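Local coordinates for protein Pre-mRNA-splicing factor SAD1 (Saccharomyces cerevisiae, PDB 4MSX) that promotes assembly of newly made U4 snRNA into the U4/U6 snRNP and is required for pre-mRNA splicing, although built like a ubiquitin-specific protease, at residues Phe377-Phe382 with Lys471-Gln476; Asp326-Ser331 with Asn394-Glu399; Ile151-Tyr156 with Trp235-Phe240. One frame throughout, in Å; residues are numbered along the deposited sequence.

Interaction 1 of 3, residues Phe377-Phe382 with Lys471-Gln476; sequences FHFNRF and KETFIQ
Two antiparallel strands of the mixed sheet in the USP-family domain meet where Phe377 pairs with Gln476 and His378 with Ile475. The first is a hydrogen-bonded pair: Phe377 N donates to Gln476 O, and Gln476 N returns a bond to Phe377 O, each at 3.0 Å. His378 and Ile475 form the non-hydrogen-bonded pair beside it. A further bond, Phe379 N to Phe474 O at 2.9 Å, is made by the first residue of a classic beta bulge, in which Phe474 and Ile475 together face a single residue of strand 409-421.

Beyond the ladder, the side chain of Arg381 takes over. Its NE and NH2 both donate to Thr473 O, at 2.9 Å from NE, a side-on grip by two nitrogens on one oxygen that lies close to the guanidinium plane. A bend at chi2 (-75°) turns the guanidinium back onto this carbonyl, and Glu472 CG sits over its face. The carboxylate of Glu472 is held by Arg393 and His419, while Arg381 NH1 bonds Asn394 O and Thr396 O; the arginine thereby ties the start of strand 472-480 to the loop before strand 397-399.

On the His378 side of the sheet, the imidazole edge points at the face of the Phe474 ring in an offset edge-to-face pair, planes 80° apart, with His378 NE2 3.5 Å from Phe474 CE1. The imidazole is fixed from its other nitrogen, ND1, by Thr324. Phe382 meets the Phe474 ring obliquely and completes an aromatic cluster. On the other side, Thr473 CG2 lies over the Phe379 ring, 4.0 Å from its centroid, a CH-pi contact. Gln476 OE1, hydrogen-bonded to Trp478 NE1, has the Phe379 ring edge as a secondary neighbour. The whole is an antiparallel strand pair of the USP-family sheet, interrupted by a classic bulge.

Interaction 2 of 3, residues Asp326-Ser331 with Asn394-Glu399; sequences DLPEFS and NQTLVE. With ACT (acetate ion), chain C.
Asn394 OD1 accepts two bonds from Thr396, one from the backbone N at 3.0 Å and one from OG1 at 2.6 Å, both donors lying in the plane of the amide carbonyl. The N-H bond, two residues on, closes an Asx turn, and the pair of bonds fixes the rotation of the amide. A chi1 of -173° swings that amide away from the backbone N of Asn394 and over to the loop 326-331, where Asn394 ND2 donates to Pro328 O at 2.8 Å, nearly straight at 162°, although the donor stands 38° above the Pro328 carbonyl plane. The second N-H goes to OXT of an acetate ion, probably from the crystallisation liquor, at 3.1 Å.

The turn lies in the USP-family domain, just ahead of strand 397-399, which pairs in parallel with strand 344-346; the loop opposite follows strand 323-325. Arg381 also holds the turn's backbone. A leucine in place of Asn394 would probably leave Pro328 O without this donor and the Thr396 N-H and hydroxyl without their acceptor, setting the turn free to open.

Apolar contacts flank the polar centre. The Phe330 ring lies flat against the backbone, with Gln395 N 3.4 Å above its plane and over its centre, while Phe330 CB rests on Asn394 CG. Leu327 meets Asn394 through CB and crosses Val398 at about a right angle, Leu327 CD2 to Val398 CG2 being 3.7 Å. Pro328 CG only brushes Thr396 CG2. One water donates to both Glu329 O and Thr396 OG1, at 2.8 Å from the latter, bridging the two segments.

Interaction 3 of 3, residues Ile151-Tyr156 with Trp235-Phe240; sequences IKFAAY and WSPKLF
Phe153 and Ala154, neighbours near the end of helix 146-155, each meet the loop 235-240 in a different way. The tightly packed part is the Phe153 ring, which is met both over a face and at its edge. Lys238 reaches over the phenyl face and sets CE above its centre, while NZ stands 3.9 Å from the centroid of the Phe153 ring, 25° off the normal. The pairing is thus both CH-pi and cation-pi. The bend at chi3 (50°) folds the end of the lysine chain over the ring. Lys238 is also the solvent side of the contact: it is exposed, and its charge probably gains from the ring electrons without losing touch with water.

The helix belongs to the predicted degenerate UBP-type zinc finger, whereas the loop, following helix 222-234, lies in the USP-family domain, so the contact joins the two regions. No hydrogen bond crosses it.

At Ala154 the methyl, CB, lies over one face of the Phe240 ring, 3.9 Å from the centroid and 22° off the ring normal, which is a CH-pi contact. The methyl is displaced toward the rim, nearest CE2 and CZ. The loose part is Ile151, one turn earlier, whose CG1 comes only to 4.4 Å from Phe240 CZ.

Back at the Phe153 ring edge, Ser236 OG comes within 3.5 Å of Phe153 CE1, and the same oxygen accepts from Lys238 N at 3.1 Å. This ST turn fixes the loop backbone from which the lysine springs. Pro237 CD touches Phe153 CZ at 4.1 Å, again near the edge.

Interactions 1 and 2 are neighbours in the USP-family domain, their centres about 10 Å apart, and their segments alternate along the chain: 326-331, 377-382, 394-399, 471-476. They touch directly through Arg381, which belongs to interaction 1 and bonds the backbone of 394-399, so the mixed sheet and the adjacent two-stranded parallel sheet are tied together. Interaction 3 closes earlier in the chain and lies on the opposite side of its centre, about 34 Å from interaction 1 and 43 Å from interaction 2, centre to centre. It joins the zinc-finger region to the USP-family part, whereas the other two hold that part together internally.

Interaction 1 of 3, residues Phe377-Phe382 with Lys471-Gln476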
# COMPACT_ATOMS: atom_id res chain seq x y z
N PHE A 377 -11.08 10.31 -4.64
CA PHE A 377 -11.48 11.59 -4.06
C PHE A 377 -10.66 11.85 -2.82
O PHE A 377 -10.35 10.93 -2.07
CB PHE A 377 -12.92 11.53 -3.56
CG PHE A 377 -13.95 11.33 -4.65
CD1 PHE A 377 -13.82 11.99 -5.87
CD2 PHE A 377 -15.05 10.52 -4.43
CE1 PHE A 377 -14.79 11.84 -6.88
CE2 PHE A 377 -16.03 10.34 -5.45
CZ PHE A 377 -15.89 10.98 -6.66
N HIS A 378 -10.43 13.12 -2.58
CA HIS A 378 -9.82 13.56 -1.30
C HIS A 378 -10.80 14.58 -0.68
O HIS A 378 -11.24 15.51 -1.37
CB HIS A 378 -8.52 14.27 -1.63
CG HIS A 378 -8.04 15.23 -0.56
ND1 HIS A 378 -7.73 16.55 -0.85
CD2 HIS A 378 -7.76 15.05 0.75
CE1 HIS A 378 -7.30 17.14 0.26
NE2 HIS A 378 -7.27 16.25 1.23
N PHE A 379 -11.12 14.42 0.60
CA PHE A 379 -12.01 15.39 1.30
C PHE A 379 -11.12 16.36 2.02
O PHE A 379 -10.29 15.96 2.82
CB PHE A 379 -12.95 14.65 2.23
CG PHE A 379 -13.83 13.69 1.46
CD1 PHE A 379 -14.99 14.15 0.82
CD2 PHE A 379 -13.43 12.38 1.26
CE1 PHE A 379 -15.78 13.26 0.05
CE2 PHE A 379 -14.19 11.49 0.48
CZ PHE A 379 -15.36 11.93 -0.12
N ASN A 380 -11.28 17.65 1.73
CA ASN A 380 -10.24 18.60 2.16
C ASN A 380 -10.42 18.94 3.64
O ASN A 380 -10.98 19.98 3.96
CB ASN A 380 -10.31 19.85 1.31
CG ASN A 380 -9.12 20.76 1.56
OD1 ASN A 380 -8.14 20.34 2.19
ND2 ASN A 380 -9.19 21.99 1.08
N ARG A 381 -9.96 18.07 4.52
CA ARG A 381 -10.11 18.27 5.97
C ARG A 381 -9.19 19.35 6.57
O ARG A 381 -9.59 20.05 7.53
CB ARG A 381 -9.75 16.96 6.67
CG ARG A 381 -10.62 15.75 6.22
CD ARG A 381 -12.04 15.83 6.84
NE ARG A 381 -12.92 14.75 6.36
CZ ARG A 381 -14.21 14.66 6.67
NH1 ARG A 381 -14.80 15.61 7.44
NH2 ARG A 381 -14.91 13.65 6.22
N PHE A 382 -7.97 19.43 6.06
CA PHE A 382 -6.91 20.20 6.74
C PHE A 382 -6.59 21.54 6.15
O PHE A 382 -6.23 21.65 4.99
CB PHE A 382 -5.59 19.44 6.68
CG PHE A 382 -5.63 18.14 7.41
CD1 PHE A 382 -6.07 18.10 8.72
CD2 PHE A 382 -5.26 16.96 6.79
CE1 PHE A 382 -6.14 16.92 9.42
CE2 PHE A 382 -5.31 15.75 7.48
CZ PHE A 382 -5.77 15.73 8.80
N LYS A 471 -17.23 7.26 10.24
CA LYS A 471 -15.85 7.71 10.57
C LYS A 471 -15.43 8.79 9.60
O LYS A 471 -16.04 8.95 8.51
CB LYS A 471 -14.89 6.50 10.46
CG LYS A 471 -15.20 5.44 11.50
CD LYS A 471 -14.03 4.48 11.74
CE LYS A 471 -14.33 3.50 12.89
NZ LYS A 471 -13.32 2.37 13.00
N GLU A 472 -14.36 9.50 9.95
CA GLU A 472 -13.98 10.65 9.14
C GLU A 472 -13.22 10.25 7.85
O GLU A 472 -11.98 10.07 7.90
CB GLU A 472 -13.11 11.54 9.98
CG GLU A 472 -12.87 12.91 9.37
CD GLU A 472 -11.91 13.78 10.19
OE1 GLU A 472 -12.26 14.14 11.34
OE2 GLU A 472 -10.80 14.12 9.70
N THR A 473 -13.94 10.18 6.74
CA THR A 473 -13.35 9.80 5.45
C THR A 473 -12.38 10.90 4.96
O THR A 473 -12.65 12.12 5.08
CB THR A 473 -14.43 9.48 4.37
OG1 THR A 473 -13.76 9.04 3.20
CG2 THR A 473 -15.29 10.75 4.03
N PHE A 474 -11.22 10.47 4.47
CA PHE A 474 -10.22 11.41 3.96
C PHE A 474 -9.95 11.15 2.46
O PHE A 474 -9.88 12.09 1.68
CB PHE A 474 -8.90 11.22 4.75
CG PHE A 474 -7.79 12.15 4.33
CD1 PHE A 474 -7.90 13.52 4.55
CD2 PHE A 474 -6.61 11.64 3.78
CE1 PHE A 474 -6.87 14.39 4.17
CE2 PHE A 474 -5.57 12.51 3.41
CZ PHE A 474 -5.68 13.86 3.61
N ILE A 475 -9.72 9.88 2.09
CA ILE A 475 -9.55 9.51 0.70
C ILE A 475 -10.43 8.31 0.37
O ILE A 475 -10.56 7.39 1.18
CB ILE A 475 -8.05 9.05 0.43
CG1 ILE A 475 -7.17 10.26 0.18
CG2 ILE A 475 -7.98 8.08 -0.76
CD1 ILE A 475 -5.69 9.88 0.28
N GLN A 476 -11.00 8.30 -0.82
CA GLN A 476 -11.78 7.14 -1.25
C GLN A 476 -11.39 6.75 -2.64
O GLN A 476 -11.06 7.60 -3.45
CB GLN A 476 -13.33 7.45 -1.32
CG GLN A 476 -13.89 7.65 0.08
CD GLN A 476 -15.37 8.01 0.05
OE1 GLN A 476 -15.89 8.52 -0.97
NE2 GLN A 476 -16.06 7.70 1.15

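Interaction 2 of 3, residues Asp326-Ser331 with Asn394-Glu399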
# COMPACT_ATOMS: atom_id res chain seq x y z
N ASP A 326 -13.99 20.13 -1.81
CA ASP A 326 -13.98 21.07 -0.69
C ASP A 326 -15.24 20.90 0.17
O ASP A 326 -16.29 20.74 -0.35
CB ASP A 326 -13.91 22.51 -1.21
CG ASP A 326 -12.56 22.83 -1.86
OD1 ASP A 326 -11.48 22.51 -1.27
OD2 ASP A 326 -12.58 23.37 -2.99
N LEU A 327 -15.10 21.01 1.49
CA LEU A 327 -16.22 20.79 2.36
C LEU A 327 -16.81 22.15 2.77
O LEU A 327 -16.12 23.16 2.78
CB LEU A 327 -15.76 20.07 3.62
CG LEU A 327 -15.18 18.66 3.27
CD1 LEU A 327 -14.50 18.08 4.51
CD2 LEU A 327 -16.24 17.71 2.73
N PRO A 328 -18.07 22.16 3.15
CA PRO A 328 -18.62 23.46 3.55
C PRO A 328 -17.88 24.04 4.77
O PRO A 328 -17.36 23.28 5.62
CB PRO A 328 -20.10 23.15 3.83
CG PRO A 328 -20.21 21.67 3.96
CD PRO A 328 -19.04 21.05 3.23
N GLU A 329 -17.83 25.37 4.87
CA GLU A 329 -17.13 26.04 5.98
C GLU A 329 -17.49 25.44 7.35
O GLU A 329 -18.64 25.09 7.60
CB GLU A 329 -17.40 27.55 5.98
CG GLU A 329 -16.19 28.33 6.47
CD GLU A 329 -16.43 29.83 6.52
OE1 GLU A 329 -17.27 30.33 5.74
OE2 GLU A 329 -15.77 30.50 7.34
N PHE A 330 -16.49 25.25 8.20
CA PHE A 330 -16.71 24.51 9.44
C PHE A 330 -16.09 25.28 10.58
O PHE A 330 -14.92 25.71 10.50
CB PHE A 330 -16.06 23.11 9.37
CG PHE A 330 -16.21 22.28 10.64
CD1 PHE A 330 -17.36 21.54 10.86
CD2 PHE A 330 -15.19 22.26 11.62
CE1 PHE A 330 -17.52 20.79 12.03
CE2 PHE A 330 -15.33 21.48 12.79
CZ PHE A 330 -16.51 20.76 12.99
N SER A 331 -16.84 25.42 11.67
CA SER A 331 -16.28 26.08 12.86
C SER A 331 -15.88 25.04 13.91
O SER A 331 -16.73 24.32 14.44
CB SER A 331 -17.28 27.07 13.51
OG SER A 331 -16.71 27.47 14.77
N ASN A 394 -11.66 20.32 9.36
CA ASN A 394 -13.07 20.38 9.01
C ASN A 394 -13.74 19.03 9.29
O ASN A 394 -13.50 18.03 8.57
CB ASN A 394 -13.22 20.78 7.53
CG ASN A 394 -14.66 21.04 7.13
OD1 ASN A 394 -15.55 20.31 7.53
ND2 ASN A 394 -14.88 22.09 6.35
N GLN A 395 -14.57 18.96 10.34
CA GLN A 395 -15.17 17.68 10.72
C GLN A 395 -16.60 17.46 10.22
O GLN A 395 -17.35 16.67 10.80
CB GLN A 395 -15.10 17.48 12.23
CG GLN A 395 -13.67 17.56 12.75
CD GLN A 395 -13.61 17.17 14.22
OE1 GLN A 395 -14.09 16.11 14.59
NE2 GLN A 395 -13.07 18.07 15.07
N THR A 396 -16.95 18.11 9.11
CA THR A 396 -18.26 17.92 8.49
C THR A 396 -18.47 16.44 8.22
O THR A 396 -17.58 15.74 7.70
CB THR A 396 -18.40 18.73 7.17
OG1 THR A 396 -18.16 20.12 7.42
CG2 THR A 396 -19.76 18.56 6.55
N LEU A 397 -19.65 15.94 8.58
CA LEU A 397 -19.97 14.55 8.35
C LEU A 397 -20.34 14.30 6.91
O LEU A 397 -21.39 14.74 6.42
CB LEU A 397 -21.07 14.08 9.30
CG LEU A 397 -21.49 12.61 9.11
CD1 LEU A 397 -20.29 11.72 9.34
CD2 LEU A 397 -22.61 12.32 10.12
N VAL A 398 -19.46 13.59 6.20
CA VAL A 398 -19.70 13.28 4.79
C VAL A 398 -20.46 11.96 4.64
O VAL A 398 -19.96 10.86 5.00
CB VAL A 398 -18.35 13.22 3.94
CG1 VAL A 398 -18.68 12.85 2.49
CG2 VAL A 398 -17.62 14.52 3.98
N GLU A 399 -21.66 12.06 4.09
CA GLU A 399 -22.53 10.90 3.92
C GLU A 399 -22.39 10.27 2.54
O GLU A 399 -22.43 10.96 1.53
CB GLU A 399 -23.99 11.33 4.20
CG GLU A 399 -24.03 11.76 5.68
CD GLU A 399 -25.25 12.54 6.11
OE1 GLU A 399 -25.29 12.86 7.33
OE2 GLU A 399 -26.13 12.83 5.27
C ACT C . -11.04 23.37 5.97
O ACT C . -10.16 23.17 5.07
OXT ACT C . -12.28 23.56 5.61
CH3 ACT C . -10.58 23.36 7.41
O HOH W 1 -19.74 22.48 7.61

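Interaction 3 of 3, residues Ile151-Tyr156 with Trp235-Phe240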
# COMPACT_ATOMS: atom_id res chain seq x y z
N ILE A 151 10.56 -21.11 1.52
CA ILE A 151 11.41 -20.00 1.96
C ILE A 151 11.70 -19.04 0.86
O ILE A 151 11.64 -17.81 1.04
CB ILE A 151 12.77 -20.54 2.59
CG1 ILE A 151 12.45 -21.18 3.92
CG2 ILE A 151 13.76 -19.39 2.76
CD1 ILE A 151 13.63 -22.10 4.42
N LYS A 152 11.93 -19.56 -0.34
CA LYS A 152 12.22 -18.69 -1.46
C LYS A 152 10.93 -17.86 -1.77
O LYS A 152 11.00 -16.68 -2.17
CB LYS A 152 12.56 -19.52 -2.70
CG LYS A 152 13.08 -18.70 -3.87
CD LYS A 152 13.51 -19.65 -4.98
CE LYS A 152 13.96 -18.92 -6.22
NZ LYS A 152 14.46 -19.89 -7.27
N PHE A 153 9.77 -18.47 -1.56
CA PHE A 153 8.51 -17.75 -1.83
C PHE A 153 8.29 -16.61 -0.78
O PHE A 153 7.75 -15.54 -1.11
CB PHE A 153 7.37 -18.71 -1.75
CG PHE A 153 6.06 -18.15 -2.27
CD1 PHE A 153 5.28 -17.30 -1.49
CD2 PHE A 153 5.62 -18.49 -3.55
CE1 PHE A 153 4.05 -16.81 -1.96
CE2 PHE A 153 4.36 -17.99 -4.03
CZ PHE A 153 3.60 -17.17 -3.23
N ALA A 154 8.70 -16.85 0.47
CA ALA A 154 8.61 -15.83 1.52
C ALA A 154 9.48 -14.61 1.18
O ALA A 154 9.13 -13.46 1.54
CB ALA A 154 9.04 -16.41 2.91
N ALA A 155 10.62 -14.86 0.52
CA ALA A 155 11.52 -13.78 0.11
C ALA A 155 11.05 -13.06 -1.18
O ALA A 155 11.33 -11.86 -1.37
CB ALA A 155 12.97 -14.32 -0.11
N TYR A 156 10.35 -13.79 -2.06
CA TYR A 156 9.98 -13.24 -3.34
C TYR A 156 8.76 -14.01 -3.90
O TYR A 156 8.92 -14.95 -4.63
CB TYR A 156 11.19 -13.34 -4.28
CG TYR A 156 10.96 -12.67 -5.60
CD1 TYR A 156 11.17 -11.30 -5.74
CD2 TYR A 156 10.51 -13.38 -6.72
CE1 TYR A 156 10.95 -10.64 -6.93
CE2 TYR A 156 10.28 -12.71 -7.95
CZ TYR A 156 10.48 -11.32 -8.02
OH TYR A 156 10.31 -10.60 -9.18
N TRP A 235 -0.01 -9.48 -1.25
CA TRP A 235 -0.98 -10.48 -1.77
C TRP A 235 -0.59 -11.94 -1.44
O TRP A 235 -1.28 -12.88 -1.83
CB TRP A 235 -1.19 -10.30 -3.29
CG TRP A 235 -2.13 -9.12 -3.47
CD1 TRP A 235 -1.80 -7.80 -3.72
CD2 TRP A 235 -3.54 -9.17 -3.32
NE1 TRP A 235 -2.97 -7.02 -3.76
CE2 TRP A 235 -4.04 -7.85 -3.49
CE3 TRP A 235 -4.44 -10.21 -3.06
CZ2 TRP A 235 -5.44 -7.55 -3.42
CZ3 TRP A 235 -5.80 -9.93 -2.97
CH2 TRP A 235 -6.30 -8.61 -3.17
N SER A 236 0.53 -12.14 -0.73
CA SER A 236 1.00 -13.51 -0.58
C SER A 236 0.00 -14.37 0.17
O SER A 236 -0.44 -14.01 1.27
CB SER A 236 2.36 -13.55 0.15
OG SER A 236 2.58 -14.90 0.53
N PRO A 237 -0.37 -15.53 -0.40
CA PRO A 237 -1.26 -16.46 0.32
C PRO A 237 -0.48 -17.45 1.23
O PRO A 237 -1.10 -18.36 1.78
CB PRO A 237 -1.95 -17.26 -0.83
CG PRO A 237 -0.90 -17.36 -1.89
CD PRO A 237 -0.07 -15.99 -1.77
N LYS A 238 0.83 -17.27 1.36
CA LYS A 238 1.66 -18.18 2.19
C LYS A 238 2.58 -17.45 3.19
O LYS A 238 3.70 -17.90 3.48
CB LYS A 238 2.52 -19.04 1.24
CG LYS A 238 1.68 -20.03 0.44
CD LYS A 238 2.31 -20.40 -0.94
CE LYS A 238 3.76 -20.82 -0.91
NZ LYS A 238 4.19 -21.50 -2.20
N LEU A 239 2.14 -16.31 3.70
CA LEU A 239 2.97 -15.54 4.64
C LEU A 239 3.34 -16.37 5.87
O LEU A 239 2.51 -17.07 6.40
CB LEU A 239 2.16 -14.32 5.13
CG LEU A 239 1.90 -13.25 4.06
CD1 LEU A 239 0.95 -12.15 4.61
CD2 LEU A 239 3.24 -12.63 3.63
N PHE A 240 4.56 -16.20 6.39
CA PHE A 240 4.90 -16.88 7.64
C PHE A 240 4.17 -16.26 8.82
O PHE A 240 3.75 -16.97 9.73
CB PHE A 240 6.42 -16.85 7.84
CG PHE A 240 7.17 -17.76 6.87
CD1 PHE A 240 6.48 -18.61 6.01
CD2 PHE A 240 8.57 -17.75 6.83
CE1 PHE A 240 7.17 -19.45 5.10
CE2 PHE A 240 9.28 -18.58 5.93
CZ PHE A 240 8.59 -19.42 5.07